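Local coordinates for devB protein (Vibrio cholerae O1 biovar eltor str. N16961, PDB 1Y89) that probably hydrolyses 6-phosphogluconolactone to 6-phosphogluconate in the oxidative branch of the pentose phosphate pathway, at residues I33-G38 with M43-L48; A146-G151 with K176-L181; T153-A158 with A216-T221; E198-I203 with W227-D232. All coordinates share one frame; numbering follows the deposited sequence.

Interaction 1. Residues I33-G38 with M43-L48; sequences ISLSGG and MLFKLL
Leu35 and Phe45 face each other across the short loop that joins a strand to the helix following it, a compact example of how a beta-loop-alpha unit of an alpha/beta fold packs its helix onto the C-terminal end of the strand, here 31-35. The apolar part of the contact is a methyl group against an aromatic ring. Leu35 CD1 lies 3.9 Å from Phe45 CE1 and 4.1 Å from Phe45 CZ, meeting the ring obliquely. The two side chains approach from opposite directions. In Leu35, CG stands anti to the carbonyl carbon (chi1 -61°), and CD1 then continues anti to CA (chi2 177°), so this branch is the one extended to the ring.

A backbone oxygen adds a looser van der Waals contact. The carbonyl O of Ser36 lies 4.2 Å from Phe45 CZ, again at an oblique angle, and no hydrogen bond passes between the two segments. The hydroxyl of Ser36 instead makes a weak hydrogen bond to the carbonyl of Leu136.

Backbone bonds hold each side in place. Within the helix, Leu48 N donates to Leu44 O over 2.8 Å, while Leu35 is paired with Trp65 in the sheet. Between them runs a short loop with Gly37 and Gly38, in which Gly38 has a positive phi and takes the N-cap position of helix 39-48.

Around this beta-loop-alpha unit the core is completed from several directions: Leu35 also rests on Phe64 and Trp66 of strand 62-70, the Phe45 ring packs on Ala84, Leu87 and Leu88 of helix 80-89, and helix 10-25 receives Ile33 and Leu47.

Interaction 2. Residues A146-G151 with K176-L181; sequences ASLFPG and KTAKVL
One leucine carries this contact: Leu148, in a loop without regular structure, pushes its side chain at the point where residues 176-181 pass from strand into helix. Its CB points toward that corner, and CG, set anti to the carbonyl carbon with chi1 near -60°, comes 3.8 Å from Lys176 O. There the chain forks. The CD2 branch stays with the same carbonyl, 3.6 Å from Lys176 O. The CD1 branch, carried onward anti to CA (chi2 175°), travels further along the backbone, past the carbonyl carbon of Thr177 to within 3.6 Å of Ala178 N. At its far side it finds apolar company, with Ala178 CB at 4.3 Å and Leu181 CD2 at 4.4 Å.

The leucine thus packs largely on main chain, and the contact is van der Waals throughout, with no hydrogen bond across it. The polar ends beside it turn to partners outside the two segments: Thr177, the N-cap residue of helix 178-183, bonds through OG1 to the carbonyl of Asn159, while the long Lys176 side chain leads away to Ser34 OG and a cation-pi contact with Phe132.

Residues 146-151 belong to a GHTASLFPG sequence that resembles the motif of 6-phosphogluconolactonases, and the same loop holds Ser147 OG between Asp68 and Arg173. From the loop Leu148 packs where the sheet ends, touching Val162 of the outermost strand 161-165 and Ser175 of its neighbour 172-176, while Leu181 reaches back from helix 178-183 onto Ile135 and Leu137 of strand 134-137.

Interaction 3. Residues T153-A158 with A216-T221; sequences TDYADA and AKIHST
Tyr155 offers its ring to two consecutive residues, Lys217 and Ile218, where helix 214-217 ends, and it receives each in a different way. Ile218 comes at the edge: its CG1 lies in the ring plane, 3.9 Å from Tyr155 CE1, with the terminal methyl CD1 scarcely farther from the same atom. The lysine crosses the tyrosine side chain at about a right angle, so that Lys217 CD sits 3.5 Å from Tyr155 OH and 3.6 Å from Tyr155 CZ, oblique to the ring. Closer to the backbone, Lys217 CB approaches Tyr155 CE1 at 4.0 Å.

The next shell fixes these groups. Thr153 lays its CG2 methyl over the centre of one ring face, 3.6 Å above the plane, and Pro214 touches both Thr153 and Tyr155. The backbone carrying the tyrosine is folded by a type I beta turn from Asp154 to Asp157. An Asx turn reinforces it: Asp154 OD1 accepts from Ala156 N over 2.9 Å, the donor standing 47° out of the carboxylate plane. Ile218 in turn packs against Leu148, Ala178 and Leu181, while its carbonyl accepts from Tyr189 OH.

Lys217 runs extended until it bends at its last torsion (chi4 -70°), and its NZ is then bonded to the carbonyls of Leu211 and Ala208. The ammonium group is therefore directed to backbone oxygens, and what the phenol meets is the aliphatic stem. The contact between this loop and the end of helix 214-217 accordingly depends on dispersion and shape, with no hydrogen bond or salt bridge across it.

Interaction 4. Residues E198-I203 with W227-D232; sequences EIVEQI and WYLDSD
With CG1 of Val200 roughly anti to its own N (chi1 166°) and CG of Leu229 anti to the carbonyl carbon (chi1 -52°), the two side chains meet tip to tip, Val200 CG1 lying 3.7 Å from Leu229 CD1 and Val200 CG2 4.1 Å from Leu229 CD2. A turn further along the helix, Ile203 crosses the indole of Trp227 at about a right angle. Its CD1 and CG2 each lie 4.0 Å from Trp227 CH2, on the six-membered part of the ring system, in an oblique approach.

This is the inner face of a beta-alpha-beta crossover of the Rossmann-like sheet: helix 197-205 lies on the path between the adjacent parallel strands 186-191 and 224-230, and Val191 touches Val200, Trp227 and Leu229 alike. Tyr228, between the two contact residues of the strand, packs instead on helix 10-25. The indole also stacks on Tyr189 and lies near a bound nonaethylene glycol, probably from the crystallisation liquor. At the strand's last residue, Asp230 is the N-cap of the short, weakly bonded helix 231-234, its OD1 accepting from Ala233 N and Gly193 N.

Overall arrangement
From the N terminus, interaction 1 comes first and closes the shortest loop, folding helix 39-48 back over the end of strand 31-35. Interaction 2 closes a loop spanning the strand pair 161-165 and 172-176; before it closes, interaction 3 has begun, so the two cross. They also touch: Lys179 NZ probably bonds to Ala158 O, and Leu181 packs on Ile218. Interaction 3 closes the long excursion from 158 to 216. Interaction 4, closing the crossover from helix 197-205 to strand 224-230, crosses it in turn, and Ile203 meets Ala216. None nests. A probable hydrogen bond between Lys176 NZ and Ser34 OG links interactions 1 and 2. Together they run from mid-sheet to strands 172-176 and 224-230.

Interaction 1. Residues I33-G38 with M43-L48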
loop_
_atom_site.group_PDB
_atom_site.type_symbol
_atom_site.label_atom_id
_atom_site.label_comp_id
_atom_site.label_asym_id
_atom_site.label_seq_id
_atom_site.Cartn_x
_atom_site.Cartn_y
_atom_site.Cartn_z
ATOM N N ILE A 33 1.627 -1.429 -19.391
ATOM C CA ILE A 33 0.930 -2.262 -18.425
ATOM C C ILE A 33 0.823 -3.686 -18.982
ATOM O O ILE A 33 0.441 -3.890 -20.134
ATOM C CB ILE A 33 -0.456 -1.687 -18.059
ATOM C CG1 ILE A 33 -0.255 -0.269 -17.439
ATOM C CG2 ILE A 33 -1.245 -2.664 -17.067
ATOM C CD1 ILE A 33 -1.465 0.560 -17.428
ATOM N N SER A 34 1.190 -4.654 -18.155
ATOM C CA SER A 34 1.086 -6.061 -18.537
ATOM C C SER A 34 -0.149 -6.710 -17.863
ATOM O O SER A 34 -0.298 -6.659 -16.624
ATOM C CB SER A 34 2.361 -6.795 -18.156
ATOM O OG SER A 34 2.215 -8.187 -18.423
ATOM N N LEU A 35 -0.996 -7.350 -18.672
ATOM C CA LEU A 35 -2.255 -7.920 -18.192
ATOM C C LEU A 35 -2.194 -9.428 -18.074
ATOM O O LEU A 35 -1.678 -10.088 -18.962
ATOM C CB LEU A 35 -3.386 -7.562 -19.156
ATOM C CG LEU A 35 -3.702 -6.067 -19.351
ATOM C CD1 LEU A 35 -4.807 -5.892 -20.386
ATOM C CD2 LEU A 35 -4.151 -5.444 -17.996
ATOM N N SER A 36 -2.763 -9.953 -16.985
ATOM C CA SER A 36 -3.015 -11.378 -16.807
ATOM C C SER A 36 -4.479 -11.608 -17.218
ATOM O O SER A 36 -5.242 -10.636 -17.403
ATOM C CB SER A 36 -2.788 -11.762 -15.334
ATOM O OG SER A 36 -3.466 -10.831 -14.517
ATOM N N GLY A 37 -4.858 -12.882 -17.355
ATOM C CA GLY A 37 -6.232 -13.246 -17.592
ATOM C C GLY A 37 -6.797 -13.893 -16.330
ATOM O O GLY A 37 -6.120 -14.018 -15.312
ATOM N N GLY A 38 -8.035 -14.311 -16.380
ATOM C CA GLY A 38 -8.620 -14.881 -15.155
ATOM C C GLY A 38 -9.677 -14.003 -14.537
ATOM O O GLY A 38 -10.012 -12.949 -15.096
HETATM N N MSE A 43 -13.122 -9.039 -13.878
HETATM C CA MSE A 43 -13.817 -8.029 -13.080
HETATM C C MSE A 43 -13.276 -6.624 -13.336
HETATM O O MSE A 43 -14.046 -5.672 -13.469
HETATM C CB MSE A 43 -13.675 -8.353 -11.605
HETATM C CG MSE A 43 -14.437 -9.585 -11.203
HETATM SE SE MSE A 43 -14.420 -9.674 -9.214
HETATM C CE MSE A 43 -15.240 -7.878 -8.802
ATOM N N LEU A 44 -11.947 -6.494 -13.392
ATOM C CA LEU A 44 -11.322 -5.214 -13.695
ATOM C C LEU A 44 -11.755 -4.671 -15.056
ATOM O O LEU A 44 -12.139 -3.516 -15.159
ATOM C CB LEU A 44 -9.784 -5.296 -13.605
ATOM C CG LEU A 44 -9.002 -4.022 -13.962
ATOM C CD1 LEU A 44 -9.393 -2.830 -13.030
ATOM C CD2 LEU A 44 -7.516 -4.331 -13.872
ATOM N N PHE A 45 -11.742 -5.509 -16.095
ATOM C CA PHE A 45 -12.154 -5.065 -17.436
ATOM C C PHE A 45 -13.588 -4.545 -17.458
ATOM O O PHE A 45 -13.881 -3.549 -18.112
ATOM C CB PHE A 45 -12.036 -6.233 -18.453
ATOM C CG PHE A 45 -10.626 -6.814 -18.553
ATOM C CD1 PHE A 45 -9.512 -6.001 -18.384
ATOM C CD2 PHE A 45 -10.436 -8.164 -18.856
ATOM C CE1 PHE A 45 -8.203 -6.524 -18.474
ATOM C CE2 PHE A 45 -9.142 -8.697 -18.949
ATOM C CZ PHE A 45 -8.022 -7.871 -18.773
ATOM N N LYS A 46 -14.494 -5.244 -16.779
ATOM C CA LYS A 46 -15.879 -4.784 -16.709
ATOM C C LYS A 46 -15.964 -3.422 -16.037
ATOM O O LYS A 46 -16.744 -2.564 -16.446
ATOM C CB LYS A 46 -16.779 -5.830 -16.009
ATOM C CG LYS A 46 -16.860 -7.163 -16.840
ATOM C CD LYS A 46 -17.897 -8.136 -16.296
ATOM C CE LYS A 46 -17.386 -8.809 -15.042
ATOM N NZ LYS A 46 -18.444 -9.646 -14.366
ATOM N N LEU A 47 -15.189 -3.238 -14.975
ATOM C CA LEU A 47 -15.195 -1.953 -14.294
ATOM C C LEU A 47 -14.594 -0.843 -15.182
ATOM O O LEU A 47 -15.126 0.281 -15.265
ATOM C CB LEU A 47 -14.465 -2.047 -12.943
ATOM C CG LEU A 47 -14.359 -0.732 -12.141
ATOM C CD1 LEU A 47 -15.757 -0.087 -11.846
ATOM C CD2 LEU A 47 -13.596 -0.909 -10.843
ATOM N N LEU A 48 -13.468 -1.144 -15.822
ATOM C CA LEU A 48 -12.851 -0.194 -16.746
ATOM C C LEU A 48 -13.737 0.233 -17.921
ATOM O O LEU A 48 -13.597 1.355 -18.453
ATOM C CB LEU A 48 -11.513 -0.757 -17.277
ATOM C CG LEU A 48 -10.436 -0.975 -16.214
ATOM C CD1 LEU A 48 -9.213 -1.669 -16.895
ATOM C CD2 LEU A 48 -10.039 0.371 -15.566
#

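Interaction 2. Residues A146-G151 with K176-L181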
loop_
_atom_site.group_PDB
_atom_site.type_symbol
_atom_site.label_atom_id
_atom_site.label_comp_id
_atom_site.label_asym_id
_atom_site.label_seq_id
_atom_site.Cartn_x
_atom_site.Cartn_y
_atom_site.Cartn_z
ATOM N N ALA A 146 1.962 -15.868 -14.525
ATOM C CA ALA A 146 2.063 -15.839 -15.986
ATOM C C ALA A 146 1.934 -17.287 -16.473
ATOM O O ALA A 146 1.035 -17.982 -16.021
ATOM C CB ALA A 146 3.409 -15.201 -16.429
ATOM N N SER A 147 2.823 -17.773 -17.364
ATOM C CA SER A 147 2.819 -19.214 -17.708
ATOM C C SER A 147 4.162 -19.839 -17.322
ATOM O O SER A 147 4.747 -20.677 -18.065
ATOM C CB SER A 147 2.482 -19.461 -19.207
ATOM O OG SER A 147 1.058 -19.405 -19.387
ATOM N N LEU A 148 4.641 -19.392 -16.160
ATOM C CA LEU A 148 5.834 -19.892 -15.521
ATOM C C LEU A 148 5.364 -20.855 -14.444
ATOM O O LEU A 148 4.843 -20.424 -13.409
ATOM C CB LEU A 148 6.600 -18.722 -14.878
ATOM C CG LEU A 148 7.035 -17.645 -15.885
ATOM C CD1 LEU A 148 7.678 -16.441 -15.145
ATOM C CD2 LEU A 148 7.950 -18.245 -16.985
ATOM N N PHE A 149 5.529 -22.152 -14.707
ATOM C CA PHE A 149 4.972 -23.200 -13.855
ATOM C C PHE A 149 6.049 -23.818 -12.970
ATOM O O PHE A 149 7.216 -23.884 -13.381
ATOM C CB PHE A 149 4.313 -24.275 -14.728
ATOM C CG PHE A 149 3.023 -23.800 -15.374
ATOM C CD1 PHE A 149 1.819 -23.864 -14.677
ATOM C CD2 PHE A 149 3.025 -23.304 -16.677
ATOM C CE1 PHE A 149 0.627 -23.429 -15.281
ATOM C CE2 PHE A 149 1.842 -22.854 -17.290
ATOM C CZ PHE A 149 0.653 -22.892 -16.587
ATOM N N PRO A 150 5.657 -24.301 -11.776
ATOM C CA PRO A 150 6.622 -24.900 -10.838
ATOM C C PRO A 150 7.359 -26.075 -11.480
ATOM O O PRO A 150 6.760 -26.853 -12.210
ATOM C CB PRO A 150 5.753 -25.382 -9.655
ATOM C CG PRO A 150 4.306 -25.226 -10.093
ATOM C CD PRO A 150 4.271 -24.279 -11.253
ATOM N N GLY A 151 8.661 -26.164 -11.239
ATOM C CA GLY A 151 9.480 -27.230 -11.819
ATOM C C GLY A 151 9.859 -27.040 -13.285
ATOM O O GLY A 151 10.753 -27.737 -13.782
ATOM N N LYS A 176 5.921 -14.019 -20.698
ATOM C CA LYS A 176 7.080 -13.278 -20.192
ATOM C C LYS A 176 7.951 -14.231 -19.388
ATOM O O LYS A 176 7.423 -15.178 -18.777
ATOM C CB LYS A 176 6.634 -12.160 -19.244
ATOM C CG LYS A 176 6.045 -10.945 -19.965
ATOM C CD LYS A 176 5.841 -9.785 -18.935
ATOM C CE LYS A 176 5.374 -8.457 -19.577
ATOM N NZ LYS A 176 4.123 -8.505 -20.396
ATOM N N THR A 177 9.271 -13.996 -19.376
ATOM C CA THR A 177 10.143 -14.742 -18.479
ATOM C C THR A 177 10.197 -14.058 -17.110
ATOM O O THR A 177 9.771 -12.894 -16.972
ATOM C CB THR A 177 11.575 -14.805 -19.017
ATOM O OG1 THR A 177 12.042 -13.463 -19.244
ATOM C CG2 THR A 177 11.609 -15.629 -20.307
ATOM N N ALA A 178 10.748 -14.759 -16.114
ATOM C CA ALA A 178 10.894 -14.177 -14.755
ATOM C C ALA A 178 11.665 -12.839 -14.792
ATOM O O ALA A 178 11.353 -11.889 -14.063
ATOM C CB ALA A 178 11.596 -15.163 -13.827
ATOM N N LYS A 179 12.671 -12.783 -15.661
ATOM C CA LYS A 179 13.513 -11.606 -15.807
ATOM C C LYS A 179 12.719 -10.337 -16.094
ATOM O O LYS A 179 13.023 -9.261 -15.541
ATOM C CB LYS A 179 14.489 -11.869 -16.959
ATOM C CG LYS A 179 15.311 -10.709 -17.369
ATOM C CD LYS A 179 16.258 -11.222 -18.495
ATOM C CE LYS A 179 17.203 -10.164 -18.912
ATOM N NZ LYS A 179 18.272 -10.678 -19.873
ATOM N N VAL A 180 11.723 -10.439 -16.973
ATOM C CA VAL A 180 10.908 -9.249 -17.261
ATOM C C VAL A 180 10.071 -8.839 -16.025
ATOM O O VAL A 180 9.947 -7.641 -15.682
ATOM C CB VAL A 180 9.997 -9.494 -18.488
ATOM C CG1 VAL A 180 9.085 -8.290 -18.742
ATOM C CG2 VAL A 180 10.899 -9.825 -19.742
ATOM N N LEU A 181 9.463 -9.817 -15.353
ATOM C CA LEU A 181 8.752 -9.481 -14.103
ATOM C C LEU A 181 9.628 -8.818 -13.049
ATOM O O LEU A 181 9.226 -7.837 -12.415
ATOM C CB LEU A 181 8.073 -10.722 -13.496
ATOM C CG LEU A 181 6.739 -11.184 -14.052
ATOM C CD1 LEU A 181 6.682 -11.221 -15.593
ATOM C CD2 LEU A 181 6.373 -12.616 -13.443
#

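Interaction 3. Residues T153-A158 with A216-T221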
loop_
_atom_site.group_PDB
_atom_site.type_symbol
_atom_site.label_atom_id
_atom_site.label_comp_id
_atom_site.label_asym_id
_atom_site.label_seq_id
_atom_site.Cartn_x
_atom_site.Cartn_y
_atom_site.Cartn_z
ATOM N N THR A 153 10.133 -23.690 -14.710
ATOM C CA THR A 153 10.570 -22.315 -14.879
ATOM C C THR A 153 12.103 -22.191 -14.735
ATOM O O THR A 153 12.687 -22.651 -13.744
ATOM C CB THR A 153 9.894 -21.405 -13.836
ATOM O OG1 THR A 153 8.472 -21.446 -14.039
ATOM C CG2 THR A 153 10.396 -19.950 -13.949
ATOM N N ASP A 154 12.723 -21.549 -15.714
ATOM C CA ASP A 154 14.155 -21.259 -15.666
ATOM C C ASP A 154 14.290 -19.812 -15.207
ATOM O O ASP A 154 14.075 -18.879 -15.997
ATOM C CB ASP A 154 14.802 -21.461 -17.036
ATOM C CG ASP A 154 16.287 -21.080 -17.046
ATOM O OD1 ASP A 154 16.847 -20.738 -15.977
ATOM O OD2 ASP A 154 16.887 -21.106 -18.126
ATOM N N TYR A 155 14.608 -19.644 -13.921
ATOM C CA TYR A 155 14.696 -18.331 -13.301
ATOM C C TYR A 155 15.918 -17.581 -13.777
ATOM O O TYR A 155 16.044 -16.399 -13.496
ATOM C CB TYR A 155 14.705 -18.418 -11.756
ATOM C CG TYR A 155 13.430 -18.977 -11.214
ATOM C CD1 TYR A 155 12.292 -18.155 -11.022
ATOM C CD2 TYR A 155 13.330 -20.318 -10.927
ATOM C CE1 TYR A 155 11.093 -18.689 -10.536
ATOM C CE2 TYR A 155 12.129 -20.865 -10.431
ATOM C CZ TYR A 155 11.024 -20.049 -10.249
ATOM O OH TYR A 155 9.866 -20.639 -9.779
ATOM N N ALA A 156 16.818 -18.256 -14.482
ATOM C CA ALA A 156 18.002 -17.593 -15.007
ATOM C C ALA A 156 17.902 -17.323 -16.503
ATOM O O ALA A 156 18.899 -16.970 -17.128
ATOM C CB ALA A 156 19.259 -18.410 -14.683
ATOM N N ASP A 157 16.714 -17.486 -17.083
ATOM C CA ASP A 157 16.553 -17.348 -18.546
ATOM C C ASP A 157 16.851 -15.891 -18.907
ATOM O O ASP A 157 16.256 -14.963 -18.329
ATOM C CB ASP A 157 15.132 -17.733 -18.960
ATOM C CG ASP A 157 14.935 -17.813 -20.469
ATOM O OD1 ASP A 157 15.755 -17.281 -21.270
ATOM O OD2 ASP A 157 13.916 -18.409 -20.868
ATOM N N ALA A 158 17.786 -15.695 -19.829
ATOM C CA ALA A 158 18.178 -14.340 -20.242
ATOM C C ALA A 158 17.244 -13.742 -21.324
ATOM O O ALA A 158 17.293 -12.522 -21.611
ATOM C CB ALA A 158 19.642 -14.316 -20.704
ATOM N N ALA A 216 5.887 -17.191 -5.278
ATOM C CA ALA A 216 6.689 -16.950 -4.050
ATOM C C ALA A 216 8.117 -16.431 -4.334
ATOM O O ALA A 216 8.704 -15.713 -3.507
ATOM C CB ALA A 216 6.776 -18.214 -3.203
ATOM N N LYS A 217 8.671 -16.809 -5.479
ATOM C CA LYS A 217 10.073 -16.531 -5.836
ATOM C C LYS A 217 10.317 -15.263 -6.645
ATOM O O LYS A 217 11.443 -14.747 -6.691
ATOM C CB LYS A 217 10.643 -17.714 -6.640
ATOM C CG LYS A 217 10.735 -19.001 -5.854
ATOM C CD LYS A 217 11.405 -20.075 -6.703
ATOM C CE LYS A 217 11.157 -21.464 -6.132
ATOM N NZ LYS A 217 11.909 -21.644 -4.854
ATOM N N ILE A 218 9.288 -14.774 -7.323
ATOM C CA ILE A 218 9.480 -13.694 -8.286
ATOM C C ILE A 218 9.060 -12.379 -7.659
ATOM O O ILE A 218 7.901 -12.218 -7.249
ATOM C CB ILE A 218 8.715 -13.999 -9.626
ATOM C CG1 ILE A 218 9.428 -15.150 -10.370
ATOM C CG2 ILE A 218 8.687 -12.753 -10.528
ATOM C CD1 ILE A 218 8.586 -15.763 -11.521
ATOM N N HIS A 219 9.991 -11.443 -7.541
ATOM C CA HIS A 219 9.618 -10.100 -7.057
ATOM C C HIS A 219 10.338 -9.046 -7.888
ATOM O O HIS A 219 11.400 -9.317 -8.501
ATOM C CB HIS A 219 9.951 -9.925 -5.550
ATOM C CG HIS A 219 11.355 -10.293 -5.204
ATOM N ND1 HIS A 219 11.711 -11.562 -4.787
ATOM C CD2 HIS A 219 12.500 -9.564 -5.222
ATOM C CE1 HIS A 219 13.020 -11.596 -4.579
ATOM N NE2 HIS A 219 13.523 -10.399 -4.840
ATOM N N SER A 220 9.790 -7.842 -7.911
ATOM C CA SER A 220 10.522 -6.736 -8.513
ATOM C C SER A 220 11.848 -6.553 -7.774
ATOM O O SER A 220 11.870 -6.378 -6.525
ATOM C CB SER A 220 9.715 -5.455 -8.414
ATOM O OG SER A 220 10.470 -4.376 -8.918
ATOM N N THR A 221 12.951 -6.572 -8.524
ATOM C CA THR A 221 14.284 -6.399 -7.930
ATOM C C THR A 221 14.460 -5.048 -7.234
ATOM O O THR A 221 14.918 -5.009 -6.096
ATOM C CB THR A 221 15.410 -6.530 -9.001
ATOM O OG1 THR A 221 15.157 -7.708 -9.784
ATOM C CG2 THR A 221 16.834 -6.615 -8.343
#

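Interaction 4. Residues E198-I203 with W227-D232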
loop_
_atom_site.group_PDB
_atom_site.type_symbol
_atom_site.label_atom_id
_atom_site.label_comp_id
_atom_site.label_asym_id
_atom_site.label_seq_id
_atom_site.Cartn_x
_atom_site.Cartn_y
_atom_site.Cartn_z
ATOM N N GLU A 198 -5.300 -21.227 1.064
ATOM C CA GLU A 198 -4.328 -22.218 1.473
ATOM C C GLU A 198 -2.932 -21.837 0.960
ATOM O O GLU A 198 -1.923 -21.838 1.701
ATOM C CB GLU A 198 -4.784 -23.610 0.960
ATOM C CG GLU A 198 -3.876 -24.762 1.339
ATOM C CD GLU A 198 -4.558 -26.140 1.157
ATOM O OE1 GLU A 198 -5.736 -26.201 0.724
ATOM O OE2 GLU A 198 -3.917 -27.166 1.472
ATOM N N ILE A 199 -2.874 -21.494 -0.303
ATOM C CA ILE A 199 -1.579 -21.162 -0.881
ATOM C C ILE A 199 -1.124 -19.766 -0.463
ATOM O O ILE A 199 0.050 -19.554 -0.316
ATOM C CB ILE A 199 -1.532 -21.344 -2.402
ATOM C CG1 ILE A 199 -0.055 -21.406 -2.841
ATOM C CG2 ILE A 199 -2.392 -20.294 -3.147
ATOM C CD1 ILE A 199 0.128 -21.798 -4.218
ATOM N N VAL A 200 -2.053 -18.842 -0.234
ATOM C CA VAL A 200 -1.701 -17.577 0.457
ATOM C C VAL A 200 -0.996 -17.874 1.792
ATOM O O VAL A 200 0.085 -17.326 2.061
ATOM C CB VAL A 200 -2.941 -16.639 0.649
ATOM C CG1 VAL A 200 -2.636 -15.484 1.671
ATOM C CG2 VAL A 200 -3.350 -16.070 -0.690
ATOM N N GLU A 201 -1.573 -18.769 2.606
ATOM C CA GLU A 201 -0.987 -19.062 3.910
ATOM C C GLU A 201 0.423 -19.658 3.760
ATOM O O GLU A 201 1.332 -19.328 4.533
ATOM C CB GLU A 201 -1.896 -20.002 4.738
ATOM C CG GLU A 201 -1.491 -20.117 6.193
ATOM C CD GLU A 201 -0.474 -21.217 6.469
ATOM O OE1 GLU A 201 -0.134 -22.021 5.551
ATOM O OE2 GLU A 201 -0.018 -21.287 7.637
ATOM N N GLN A 202 0.591 -20.536 2.773
ATOM C CA GLN A 202 1.891 -21.179 2.527
ATOM C C GLN A 202 2.961 -20.182 2.118
ATOM O O GLN A 202 4.025 -20.157 2.708
ATOM C CB GLN A 202 1.779 -22.301 1.483
ATOM C CG GLN A 202 1.016 -23.499 2.009
ATOM C CD GLN A 202 0.649 -24.519 0.917
ATOM O OE1 GLN A 202 0.676 -24.209 -0.280
ATOM N NE2 GLN A 202 0.267 -25.748 1.350
ATOM N N ILE A 203 2.668 -19.352 1.123
ATOM C CA ILE A 203 3.593 -18.300 0.690
ATOM C C ILE A 203 3.858 -17.293 1.826
ATOM O O ILE A 203 4.998 -16.848 2.037
ATOM C CB ILE A 203 3.044 -17.591 -0.587
ATOM C CG1 ILE A 203 2.868 -18.622 -1.722
ATOM C CG2 ILE A 203 3.918 -16.349 -0.990
ATOM C CD1 ILE A 203 2.226 -18.045 -2.957
ATOM N N TRP A 227 0.857 -7.706 -3.089
ATOM C CA TRP A 227 -0.124 -8.757 -2.975
ATOM C C TRP A 227 -1.470 -8.105 -2.658
ATOM O O TRP A 227 -1.611 -7.428 -1.624
ATOM C CB TRP A 227 0.278 -9.732 -1.848
ATOM C CG TRP A 227 1.532 -10.496 -2.219
ATOM C CD1 TRP A 227 2.812 -10.067 -2.137
ATOM C CD2 TRP A 227 1.572 -11.785 -2.814
ATOM N NE1 TRP A 227 3.672 -11.041 -2.623
ATOM C CE2 TRP A 227 2.924 -12.107 -3.037
ATOM C CE3 TRP A 227 0.588 -12.718 -3.153
ATOM C CZ2 TRP A 227 3.325 -13.324 -3.596
ATOM C CZ3 TRP A 227 0.994 -13.941 -3.713
ATOM C CH2 TRP A 227 2.343 -14.218 -3.933
ATOM N N TYR A 228 -2.440 -8.271 -3.551
ATOM C CA TYR A 228 -3.795 -7.720 -3.354
ATOM C C TYR A 228 -4.692 -8.901 -2.987
ATOM O O TYR A 228 -4.870 -9.804 -3.810
ATOM C CB TYR A 228 -4.328 -7.121 -4.672
ATOM C CG TYR A 228 -3.857 -5.703 -4.966
ATOM C CD1 TYR A 228 -2.508 -5.406 -5.073
ATOM C CD2 TYR A 228 -4.765 -4.670 -5.145
ATOM C CE1 TYR A 228 -2.086 -4.106 -5.313
ATOM C CE2 TYR A 228 -4.362 -3.373 -5.389
ATOM C CZ TYR A 228 -3.012 -3.095 -5.463
ATOM O OH TYR A 228 -2.594 -1.803 -5.660
ATOM N N LEU A 229 -5.235 -8.921 -1.770
ATOM C CA LEU A 229 -6.096 -10.029 -1.376
ATOM C C LEU A 229 -7.456 -9.485 -0.978
ATOM O O LEU A 229 -7.571 -8.316 -0.593
ATOM C CB LEU A 229 -5.521 -10.754 -0.142
ATOM C CG LEU A 229 -4.060 -11.237 -0.121
ATOM C CD1 LEU A 229 -3.839 -12.047 1.144
ATOM C CD2 LEU A 229 -3.621 -12.021 -1.313
ATOM N N ASP A 230 -8.472 -10.341 -1.031
ATOM C CA ASP A 230 -9.699 -10.041 -0.330
ATOM C C ASP A 230 -9.717 -10.821 0.973
ATOM O O ASP A 230 -8.813 -11.640 1.222
ATOM C CB ASP A 230 -10.949 -10.291 -1.204
ATOM C CG ASP A 230 -11.102 -11.742 -1.653
ATOM O OD1 ASP A 230 -10.196 -12.579 -1.451
ATOM O OD2 ASP A 230 -12.163 -12.044 -2.239
ATOM N N SER A 231 -10.710 -10.536 1.823
ATOM C CA SER A 231 -10.822 -11.171 3.115
ATOM C C SER A 231 -10.813 -12.677 2.963
ATOM O O SER A 231 -10.134 -13.370 3.730
ATOM C CB SER A 231 -12.125 -10.728 3.817
ATOM O OG SER A 231 -11.959 -9.382 4.211
ATOM N N ASP A 232 -11.531 -13.182 1.955
ATOM C CA ASP A 232 -11.593 -14.637 1.745
ATOM C C ASP A 232 -10.221 -15.246 1.483
ATOM O O ASP A 232 -9.843 -16.223 2.122
ATOM C CB ASP A 232 -12.558 -15.001 0.614
ATOM C CG ASP A 232 -14.032 -14.921 1.051
ATOM O OD1 ASP A 232 -14.298 -14.736 2.256
ATOM O OD2 ASP A 232 -14.903 -15.055 0.184
#